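Local coordinates for protein beta-d-glucoside glucohydrolase (Hypocrea jecorina, PDB 3ZZ1) that probably hydrolyses terminal, non-reducing beta-D-glucosyl residues to release beta-D-glucose, as a family 3 glycoside hydrolase of cellulose degradation, at residues A431-T436 with N463-A468; V476-H481 with P495-V500. One frame throughout, in Å; residues are numbered along the deposited sequence.

Interaction 1 (A431-T436 with N463-A468); sequences AIVFIT and NALVQA
V433 lays its CG1 methyl against two consecutive side chains of the helix, overlapping L465 along its branch and V466 at one methyl. CG1 stands anti to the backbone N of V433 (chi1 -169°), and this rotation carries it out from the strand to the helix. It lies 4.0 Å from L465 CG, and L465 CD2 comes equally near, so that the leucine lies against it along its CG-CD2 bond. The valine and leucine side chains meet at a slant. L465 reaches toward the strand, its CG anti to its own N (chi1 -175°), and CD2 passes the strand backbone 4.3 Å from F434 O, a plain van der Waals approach. V466 works through CG2, which lies 4.0 Å from V433 CG1 and 4.0 Å from I435 CG2. That one methyl rests over the pair of methyls, V433 CG1 and I435 CG2, which point to this face, while F434 turns its CB from the helix. I435 meets V466 with the side chains at about a right angle, and uses its CG2 branch. The contact belongs to a beta-alpha-beta crossover: strand 430-437 leads through helix 462-472 to the neighbouring parallel strand 476-482 in the alpha/beta sandwich domain of family 3 enzymes. The helix segment runs back almost exactly antiparallel to the strand segment, at 172°, with 8.9 Å between their axes. V433 and V466 mark the nearest backbone pair, their CA atoms being 6.6 Å apart. All the touching residues are buried, and the side-chain contacts are apolar. I491 of helix 489-492 covers both I435 and V466, whereas L465 also lies on V352 of strand 348-352 and V433 on V476 of strand 476-482.

Interaction 2 (V476-H481 with P495-V500); sequences VIVVVH and PQVKAV
V476 O is gripped by two successive amides of the neighbouring strand: K498 N at 2.9 Å, lying in the carbonyl plane, and A499 N at 3.4 Å, a weak bond though nearly straight. The CA-H of V497 also points at this oxygen. The fork arises at a beta bulge, where the register slips by one residue between the bridges V476 with V497 and I477 with A499. K498 is the extra residue, and its helix-like backbone (phi -99°, psi -29°) turns two N-H groups to one acceptor. Single bonds flank the bulge. V476 N donates to Q496 O at 2.9 Å, from a position tilted out of the carbonyl plane, and V478 N gives A499 O a nearly straight bond of 2.8 Å. The strands run parallel, with 29° between their segments, and close the beta-alpha-beta unit of strand 476-482, helix 489-492 and strand 497-502 in the mainly parallel sheet of the family 3 C-terminal domain. V476, V478, V497 and V500 share one face of the sheet. There V478 CG2 nestles at the fork of V497, 3.8 Å from V497 CG1, the two side chains slanting past one another. V478 CG2, the branch anti to the carbonyl carbon and beside its own backbone N, is the one turned toward V497. Helix 462-472 covers this face, with V466 on both V478 and V497. I477 and A499 point to the other face, where A499 CB sits against both branches of the isoleucine, 3.9 Å from I477 CG1. The ammonium of K498 leads away from the strand pair to S474 O, to which it is hydrogen-bonded, and it makes a weak hydrogen bond to N475 OD1.

From the N terminus the chain passes along strand 430-437, makes a long excursion and returns through helix 462-472, where interaction 1 closes the first loop. Strand 476-482 follows directly, and a shorter excursion through helix 489-492 reaches strand 497-502, where interaction 2 closes the second. The loops lie in series, neither nested nor crossed, and their contact centres are 8 Å apart. They are joined through the sheet: strand 476-482 lies between strands 430-437 and 497-502, and I477 probably hydrogen-bonds to A431 and V433 through its N and O. Two consecutive crossovers thus build three adjacent parallel strands, with helix 462-472 packed on their shared face.

Interaction 1 (A431-T436 with N463-A468)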
ATOM      1  N   ALA A 431      24.297   1.300 -22.424  1.00 16.42           N
ATOM      2  CA  ALA A 431      24.293   2.392 -21.468  1.00 16.10           C
ATOM      3  C   ALA A 431      23.043   2.287 -20.609  1.00 15.78           C
ATOM      4  O   ALA A 431      21.929   2.225 -21.133  1.00 15.53           O
ATOM      5  CB  ALA A 431      24.338   3.730 -22.191  1.00 15.91           C
ATOM      6  N   ILE A 432      23.241   2.257 -19.292  1.00 15.55           N
ATOM      7  CA  ILE A 432      22.138   2.142 -18.341  1.00 15.19           C
ATOM      8  C   ILE A 432      21.945   3.484 -17.636  1.00 15.14           C
ATOM      9  O   ILE A 432      22.818   3.919 -16.883  1.00 14.87           O
ATOM     10  CB  ILE A 432      22.372   1.005 -17.302  1.00 15.03           C
ATOM     11  CG1 ILE A 432      22.849  -0.282 -17.993  1.00 15.50           C
ATOM     12  CG2 ILE A 432      21.101   0.748 -16.509  1.00 14.41           C
ATOM     13  CD1 ILE A 432      23.336  -1.389 -17.040  1.00 15.32           C
ATOM     14  N   VAL A 433      20.804   4.128 -17.890  1.00 15.00           N
ATOM     15  CA  VAL A 433      20.508   5.460 -17.345  1.00 14.88           C
ATOM     16  C   VAL A 433      19.506   5.373 -16.196  1.00 14.92           C
ATOM     17  O   VAL A 433      18.475   4.695 -16.301  1.00 15.25           O
ATOM     18  CB  VAL A 433      19.979   6.433 -18.433  1.00 15.12           C
ATOM     19  CG1 VAL A 433      19.928   7.869 -17.909  1.00 14.83           C
ATOM     20  CG2 VAL A 433      20.848   6.381 -19.665  1.00 14.55           C
ATOM     21  N   PHE A 434      19.814   6.071 -15.106  1.00 14.64           N
ATOM     22  CA  PHE A 434      19.018   6.012 -13.882  1.00 14.40           C
ATOM     23  C   PHE A 434      18.279   7.309 -13.614  1.00 14.12           C
ATOM     24  O   PHE A 434      18.890   8.365 -13.422  1.00 14.08           O
ATOM     25  CB  PHE A 434      19.897   5.639 -12.687  1.00 14.30           C
ATOM     26  CG  PHE A 434      20.345   4.208 -12.698  1.00 15.11           C
ATOM     27  CD1 PHE A 434      21.440   3.812 -13.457  1.00 15.42           C
ATOM     28  CD2 PHE A 434      19.655   3.248 -11.971  1.00 15.70           C
ATOM     29  CE1 PHE A 434      21.847   2.485 -13.479  1.00 15.37           C
ATOM     30  CE2 PHE A 434      20.061   1.925 -11.991  1.00 15.57           C
ATOM     31  CZ  PHE A 434      21.160   1.544 -12.748  1.00 14.76           C
ATOM     32  N   ILE A 435      16.953   7.216 -13.621  1.00 13.68           N
ATOM     33  CA  ILE A 435      16.088   8.366 -13.386  1.00 13.20           C
ATOM     34  C   ILE A 435      15.097   8.068 -12.262  1.00 12.99           C
ATOM     35  O   ILE A 435      14.850   6.904 -11.936  1.00 12.83           O
ATOM     36  CB  ILE A 435      15.354   8.830 -14.682  1.00 13.01           C
ATOM     37  CG1 ILE A 435      14.347   7.777 -15.159  1.00 13.42           C
ATOM     38  CG2 ILE A 435      16.363   9.196 -15.785  1.00 12.81           C
ATOM     39  CD1 ILE A 435      13.480   8.222 -16.326  1.00 12.51           C
ATOM     40  N   THR A 436      14.552   9.125 -11.660  1.00 12.73           N
ATOM     41  CA  THR A 436      13.644   8.991 -10.522  1.00 12.35           C
ATOM     42  C   THR A 436      12.503  10.006 -10.545  1.00 12.18           C
ATOM     43  O   THR A 436      12.552  11.009 -11.263  1.00 11.75           O
ATOM     44  CB  THR A 436      14.370   9.190  -9.166  1.00 12.61           C
ATOM     45  OG1 THR A 436      14.956  10.497  -9.121  1.00 12.46           O
ATOM     46  CG2 THR A 436      15.437   8.120  -8.912  1.00 12.17           C
ATOM     47  N   ASN A 463      14.526  13.390 -18.301  1.00 16.53           N
ATOM     48  CA  ASN A 463      14.182  13.312 -19.719  1.00 16.84           C
ATOM     49  C   ASN A 463      15.336  13.764 -20.613  1.00 16.98           C
ATOM     50  O   ASN A 463      15.670  13.080 -21.576  1.00 17.20           O
ATOM     51  CB  ASN A 463      12.903  14.102 -20.024  1.00 16.59           C
ATOM     52  CG  ASN A 463      11.638  13.296 -19.768  1.00 16.96           C
ATOM     53  OD1 ASN A 463      11.673  12.066 -19.665  1.00 17.03           O
ATOM     54  ND2 ASN A 463      10.510  13.986 -19.678  1.00 16.80           N
ATOM     55  N   ALA A 464      15.948  14.897 -20.270  1.00 17.19           N
ATOM     56  CA  ALA A 464      17.081  15.438 -21.026  1.00 17.30           C
ATOM     57  C   ALA A 464      18.339  14.591 -20.841  1.00 17.53           C
ATOM     58  O   ALA A 464      19.187  14.519 -21.738  1.00 17.40           O
ATOM     59  CB  ALA A 464      17.346  16.881 -20.634  1.00 17.10           C
ATOM     60  N   LEU A 465      18.459  13.954 -19.678  1.00 17.69           N
ATOM     61  CA  LEU A 465      19.572  13.048 -19.426  1.00 17.97           C
ATOM     62  C   LEU A 465      19.498  11.834 -20.355  1.00 17.97           C
ATOM     63  O   LEU A 465      20.507  11.437 -20.932  1.00 18.10           O
ATOM     64  CB  LEU A 465      19.625  12.619 -17.952  1.00 18.05           C
ATOM     65  CG  LEU A 465      20.809  11.750 -17.492  1.00 18.14           C
ATOM     66  CD1 LEU A 465      22.163  12.448 -17.685  1.00 17.53           C
ATOM     67  CD2 LEU A 465      20.621  11.356 -16.038  1.00 18.07           C
ATOM     68  N   VAL A 466      18.301  11.267 -20.503  1.00 18.03           N
ATOM     69  CA  VAL A 466      18.087  10.109 -21.376  1.00 17.96           C
ATOM     70  C   VAL A 466      18.297  10.492 -22.844  1.00 18.27           C
ATOM     71  O   VAL A 466      18.912   9.736 -23.604  1.00 18.12           O
ATOM     72  CB  VAL A 466      16.689   9.459 -21.147  1.00 17.86           C
ATOM     73  CG1 VAL A 466      16.431   8.331 -22.141  1.00 17.71           C
ATOM     74  CG2 VAL A 466      16.581   8.921 -19.727  1.00 17.46           C
ATOM     75  N   GLN A 467      17.801  11.672 -23.224  1.00 18.66           N
ATOM     76  CA  GLN A 467      17.985  12.219 -24.575  1.00 19.01           C
ATOM     77  C   GLN A 467      19.457  12.412 -24.954  1.00 18.89           C
ATOM     78  O   GLN A 467      19.842  12.151 -26.097  1.00 19.06           O
ATOM     79  CB  GLN A 467      17.236  13.544 -24.728  1.00 19.33           C
ATOM     80  CG  GLN A 467      15.719  13.399 -24.769  1.00 20.90           C
ATOM     81  CD  GLN A 467      14.996  14.722 -24.626  1.00 23.23           C
ATOM     82  OE1 GLN A 467      15.560  15.711 -24.146  1.00 24.76           O
ATOM     83  NE2 GLN A 467      13.735  14.751 -25.046  1.00 23.60           N
ATOM     84  N   ALA A 468      20.269  12.871 -24.002  1.00 18.70           N
ATOM     85  CA  ALA A 468      21.701  13.077 -24.232  1.00 18.52           C
ATOM     86  C   ALA A 468      22.442  11.752 -24.413  1.00 18.47           C
ATOM     87  O   ALA A 468      23.286  11.618 -25.306  1.00 18.54           O
ATOM     88  CB  ALA A 468      22.309  13.872 -23.102  1.00 18.33           C
TER

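Interaction 2 (V476-H481 with P495-V500)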
ATOM      1  N   VAL A 476      20.377   1.935 -25.230  1.00 16.28           N
ATOM      2  CA  VAL A 476      20.118   2.551 -23.935  1.00 15.78           C
ATOM      3  C   VAL A 476      19.089   1.752 -23.141  1.00 15.35           C
ATOM      4  O   VAL A 476      18.040   1.363 -23.667  1.00 15.09           O
ATOM      5  CB  VAL A 476      19.642   4.016 -24.091  1.00 15.72           C
ATOM      6  CG1 VAL A 476      19.465   4.678 -22.726  1.00 15.67           C
ATOM      7  CG2 VAL A 476      20.629   4.807 -24.944  1.00 15.78           C
ATOM      8  N   ILE A 477      19.418   1.499 -21.878  1.00 14.88           N
ATOM      9  CA  ILE A 477      18.498   0.885 -20.934  1.00 14.42           C
ATOM     10  C   ILE A 477      18.157   1.928 -19.882  1.00 14.01           C
ATOM     11  O   ILE A 477      19.043   2.474 -19.230  1.00 14.31           O
ATOM     12  CB  ILE A 477      19.103  -0.382 -20.282  1.00 14.65           C
ATOM     13  CG1 ILE A 477      19.368  -1.450 -21.351  1.00 14.50           C
ATOM     14  CG2 ILE A 477      18.175  -0.936 -19.170  1.00 14.39           C
ATOM     15  CD1 ILE A 477      20.283  -2.566 -20.893  1.00 14.88           C
ATOM     16  N   VAL A 478      16.871   2.217 -19.740  1.00 13.55           N
ATOM     17  CA  VAL A 478      16.400   3.208 -18.777  1.00 12.90           C
ATOM     18  C   VAL A 478      15.856   2.503 -17.541  1.00 12.78           C
ATOM     19  O   VAL A 478      14.905   1.717 -17.630  1.00 12.50           O
ATOM     20  CB  VAL A 478      15.306   4.117 -19.379  1.00 12.84           C
ATOM     21  CG1 VAL A 478      14.777   5.085 -18.325  1.00 12.74           C
ATOM     22  CG2 VAL A 478      15.841   4.885 -20.585  1.00 12.44           C
ATOM     23  N   VAL A 479      16.471   2.783 -16.397  1.00 12.57           N
ATOM     24  CA  VAL A 479      16.008   2.253 -15.124  1.00 12.42           C
ATOM     25  C   VAL A 479      15.369   3.385 -14.338  1.00 12.41           C
ATOM     26  O   VAL A 479      15.987   4.425 -14.110  1.00 12.37           O
ATOM     27  CB  VAL A 479      17.151   1.590 -14.317  1.00 12.48           C
ATOM     28  CG1 VAL A 479      16.648   1.115 -12.956  1.00 12.46           C
ATOM     29  CG2 VAL A 479      17.749   0.423 -15.100  1.00 12.15           C
ATOM     30  N   VAL A 480      14.116   3.170 -13.948  1.00 12.44           N
ATOM     31  CA  VAL A 480      13.321   4.167 -13.247  1.00 12.48           C
ATOM     32  C   VAL A 480      13.002   3.700 -11.830  1.00 12.64           C
ATOM     33  O   VAL A 480      12.478   2.600 -11.638  1.00 12.73           O
ATOM     34  CB  VAL A 480      11.991   4.435 -13.984  1.00 12.49           C
ATOM     35  CG1 VAL A 480      11.217   5.562 -13.310  1.00 12.50           C
ATOM     36  CG2 VAL A 480      12.241   4.754 -15.457  1.00 12.45           C
ATOM     37  N   HIS A 481      13.322   4.538 -10.849  1.00 12.54           N
ATOM     38  CA  HIS A 481      12.872   4.326  -9.477  1.00 12.80           C
ATOM     39  C   HIS A 481      11.902   5.442  -9.113  1.00 12.70           C
ATOM     40  O   HIS A 481      12.263   6.614  -9.128  1.00 12.65           O
ATOM     41  CB  HIS A 481      14.053   4.275  -8.501  1.00 12.70           C
ATOM     42  CG  HIS A 481      14.921   3.063  -8.665  1.00 13.61           C
ATOM     43  ND1 HIS A 481      16.075   3.069  -9.419  1.00 13.35           N
ATOM     44  CD2 HIS A 481      14.798   1.805  -8.178  1.00 14.36           C
ATOM     45  CE1 HIS A 481      16.627   1.870  -9.387  1.00 13.93           C
ATOM     46  NE2 HIS A 481      15.872   1.082  -8.641  1.00 14.92           N
ATOM     47  N   PRO A 495      14.567   6.142 -30.449  1.00 17.03           N
ATOM     48  CA  PRO A 495      14.784   4.791 -30.984  1.00 16.95           C
ATOM     49  C   PRO A 495      15.942   4.048 -30.313  1.00 16.76           C
ATOM     50  O   PRO A 495      15.998   2.818 -30.368  1.00 16.82           O
ATOM     51  CB  PRO A 495      15.103   5.043 -32.466  1.00 16.83           C
ATOM     52  CG  PRO A 495      14.587   6.409 -32.748  1.00 17.28           C
ATOM     53  CD  PRO A 495      14.763   7.175 -31.480  1.00 17.06           C
ATOM     54  N   GLN A 496      16.844   4.799 -29.684  1.00 16.50           N
ATOM     55  CA  GLN A 496      18.012   4.242 -29.002  1.00 16.44           C
ATOM     56  C   GLN A 496      17.662   3.569 -27.664  1.00 16.41           C
ATOM     57  O   GLN A 496      18.380   2.666 -27.208  1.00 16.20           O
ATOM     58  CB  GLN A 496      19.070   5.329 -28.782  1.00 16.41           C
ATOM     59  CG  GLN A 496      19.667   5.907 -30.064  1.00 16.93           C
ATOM     60  CD  GLN A 496      18.844   7.046 -30.660  1.00 17.91           C
ATOM     61  OE1 GLN A 496      17.853   7.503 -30.076  1.00 17.93           O
ATOM     62  NE2 GLN A 496      19.259   7.512 -31.831  1.00 17.21           N
ATOM     63  N   VAL A 497      16.571   4.017 -27.041  1.00 16.06           N
ATOM     64  CA  VAL A 497      16.069   3.409 -25.809  1.00 15.60           C
ATOM     65  C   VAL A 497      15.453   2.053 -26.147  1.00 15.63           C
ATOM     66  O   VAL A 497      14.363   1.978 -26.724  1.00 15.78           O
ATOM     67  CB  VAL A 497      15.037   4.321 -25.091  1.00 15.62           C
ATOM     68  CG1 VAL A 497      14.390   3.598 -23.900  1.00 15.06           C
ATOM     69  CG2 VAL A 497      15.697   5.606 -24.629  1.00 15.09           C
ATOM     70  N   LYS A 498      16.167   0.987 -25.791  1.00 15.17           N
ATOM     71  CA  LYS A 498      15.757  -0.372 -26.142  1.00 14.90           C
ATOM     72  C   LYS A 498      15.052  -1.081 -24.993  1.00 14.49           C
ATOM     73  O   LYS A 498      14.218  -1.956 -25.222  1.00 14.52           O
ATOM     74  CB  LYS A 498      16.963  -1.197 -26.607  1.00 14.98           C
ATOM     75  CG  LYS A 498      17.652  -0.657 -27.855  1.00 15.68           C
ATOM     76  CD  LYS A 498      16.847  -0.932 -29.125  1.00 16.52           C
ATOM     77  CE  LYS A 498      17.468  -0.224 -30.326  1.00 18.02           C
ATOM     78  NZ  LYS A 498      18.963  -0.263 -30.281  1.00 18.18           N
ATOM     79  N   ALA A 499      15.395  -0.710 -23.761  1.00 14.14           N
ATOM     80  CA  ALA A 499      14.766  -1.301 -22.580  1.00 13.57           C
ATOM     81  C   ALA A 499      14.373  -0.258 -21.547  1.00 13.16           C
ATOM     82  O   ALA A 499      15.111   0.701 -21.307  1.00 12.77           O
ATOM     83  CB  ALA A 499      15.668  -2.341 -21.952  1.00 13.70           C
ATOM     84  N   VAL A 500      13.197  -0.457 -20.952  1.00 12.71           N
ATOM     85  CA  VAL A 500      12.731   0.366 -19.839  1.00 12.24           C
ATOM     86  C   VAL A 500      12.386  -0.531 -18.646  1.00 12.16           C
ATOM     87  O   VAL A 500      11.512  -1.398 -18.729  1.00 12.09           O
ATOM     88  CB  VAL A 500      11.522   1.255 -20.229  1.00 12.29           C
ATOM     89  CG1 VAL A 500      11.075   2.104 -19.046  1.00 12.04           C
ATOM     90  CG2 VAL A 500      11.863   2.152 -21.416  1.00 11.79           C
TER